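Local atomic coordinates of acetyl-CoA C-acetyltransferase (Syntrophomonas wolfei subsp. wolfei, PDB entry 7N7Z), a protein that probably condenses two acetyl-CoA molecules into acetoacetyl-CoA, or splits acetoacetyl-CoA in the reverse direction, as an acetoacetyl-CoA thiolase. Residues Gln144-Met147 against Leu148-Leu152. Sequence-based numbering, arbitrary orientation.
Sequences QDAM and LSDGL
Asp-145 O receives two backbone donors from the first turn of helix 146-152, a compact example of a strand running straight into a helix. Ser-149 N reaches it at 2.9 Å in the carbonyl plane, nearly straight at 172°, whereas Leu-148 N, also 2.9 Å from Asp-145 O, comes from above that plane along a more bent path. The same residue is the N-cap: with CG anti to the backbone N (chi1 -174°), OD1 reaches forward to Met-147 N in a weak capping bond. That carboxylate also serves the tetramer, OD1 in a salt bridge with Arg-133 of a second subunit and OD2 accepting from Gly-139 N of a third. Further along, Asp-150 N bonds to Ala-146 O, then a wider pi-type turn takes over as Leu-152 N meets Met-147 O at 2.8 Å. Leu-148 lays CG and CD1 slantwise over the carboxylate, CG 4.0 Å from Asp-145 OD2; an alanine here would probably uncover that flank of the capping aspartate. Met-147 and Leu-152 run side by side, SD 4.0 Å from CD1, while Gln-144 NE2 rests on Ser-149 CB at 3.4 Å. The helix borders other subunits along its length, Asp-150 OD2 and OD1 accepting from Gly-64 N and Gly-66 N of the second, while Leu-152 at its far end lies near the predicted catalytic Cys-92 and His-358; strand 127-129, antiparallel partner of strand 141-145, packs Leu-128 against Ala-146, Ser-149 and Asp-150.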
loop_
_atom_site.group_PDB
_atom_site.type_symbol
_atom_site.label_atom_id
_atom_site.label_comp_id
_atom_site.label_asym_id
_atom_site.label_seq_id
_atom_site.Cartn_x
_atom_site.Cartn_y
_atom_site.Cartn_z
ATOM N N GLN B 144 3.291 -4.374 -6.083
ATOM C CA GLN B 144 4.272 -5.032 -6.934
ATOM C C GLN B 144 5.590 -5.233 -6.202
ATOM O O GLN B 144 6.089 -4.316 -5.541
ATOM C CB GLN B 144 4.511 -4.210 -8.202
ATOM C CG GLN B 144 3.579 -4.551 -9.347
ATOM C CD GLN B 144 3.659 -3.544 -10.472
ATOM O OE1 GLN B 144 3.087 -2.458 -10.388
ATOM N NE2 GLN B 144 4.374 -3.899 -11.532
ATOM N N ASP B 145 6.152 -6.432 -6.334
ATOM C CA ASP B 145 7.509 -6.710 -5.878
ATOM C C ASP B 145 8.476 -6.111 -6.892
ATOM O O ASP B 145 8.647 -6.649 -7.990
ATOM C CB ASP B 145 7.722 -8.212 -5.721
ATOM C CG ASP B 145 9.065 -8.549 -5.104
ATOM O OD1 ASP B 145 9.952 -7.671 -5.099
ATOM O OD2 ASP B 145 9.233 -9.688 -4.624
ATOM N N ALA B 146 9.107 -4.990 -6.530
ATOM C CA ALA B 146 9.951 -4.276 -7.483
ATOM C C ALA B 146 11.142 -5.114 -7.928
ATOM O O ALA B 146 11.602 -4.979 -9.067
ATOM C CB ALA B 146 10.429 -2.959 -6.875
ATOM N N MET B 147 11.664 -5.973 -7.048
ATOM C CA MET B 147 12.767 -6.840 -7.445
ATOM C C MET B 147 12.396 -7.676 -8.661
ATOM O O MET B 147 13.269 -8.033 -9.462
ATOM C CB MET B 147 13.171 -7.746 -6.281
ATOM C CG MET B 147 14.314 -8.709 -6.600
ATOM S SD MET B 147 14.181 -10.284 -5.739
ATOM C CE MET B 147 14.039 -9.734 -4.044
ATOM N N LEU B 148 11.114 -7.998 -8.817
ATOM C CA LEU B 148 10.645 -8.757 -9.968
ATOM C C LEU B 148 10.214 -7.832 -11.104
ATOM O O LEU B 148 10.741 -7.918 -12.218
ATOM C CB LEU B 148 9.486 -9.670 -9.551
ATOM C CG LEU B 148 9.777 -10.662 -8.424
ATOM C CD1 LEU B 148 8.530 -11.472 -8.111
ATOM C CD2 LEU B 148 10.934 -11.575 -8.789
ATOM N N SER B 149 9.270 -6.930 -10.825
ATOM C CA SER B 149 8.671 -6.131 -11.888
ATOM C C SER B 149 9.660 -5.141 -12.487
ATOM O O SER B 149 9.581 -4.840 -13.684
ATOM C CB SER B 149 7.439 -5.395 -11.356
ATOM O OG SER B 149 7.786 -4.486 -10.323
ATOM N N ASP B 150 10.591 -4.627 -11.685
ATOM C CA ASP B 150 11.560 -3.642 -12.146
ATOM C C ASP B 150 12.953 -4.231 -12.334
ATOM O O ASP B 150 13.904 -3.478 -12.566
ATOM C CB ASP B 150 11.626 -2.471 -11.161
ATOM C CG ASP B 150 10.499 -1.470 -11.357
ATOM O OD1 ASP B 150 9.796 -1.537 -12.387
ATOM O OD2 ASP B 150 10.318 -0.611 -10.469
ATOM N N GLY B 151 13.100 -5.553 -12.243
ATOM C CA GLY B 151 14.412 -6.162 -12.328
ATOM C C GLY B 151 14.428 -7.565 -12.899
ATOM O O GLY B 151 14.857 -7.770 -14.038
ATOM N N LEU B 152 13.967 -8.545 -12.117
ATOM C CA LEU B 152 14.110 -9.938 -12.527
ATOM C C LEU B 152 13.143 -10.310 -13.646
ATOM O O LEU B 152 13.476 -11.145 -14.495
ATOM C CB LEU B 152 13.905 -10.865 -11.328
ATOM C CG LEU B 152 15.004 -10.892 -10.261
ATOM C CD1 LEU B 152 14.748 -12.025 -9.276
ATOM C CD2 LEU B 152 16.391 -11.029 -10.872
#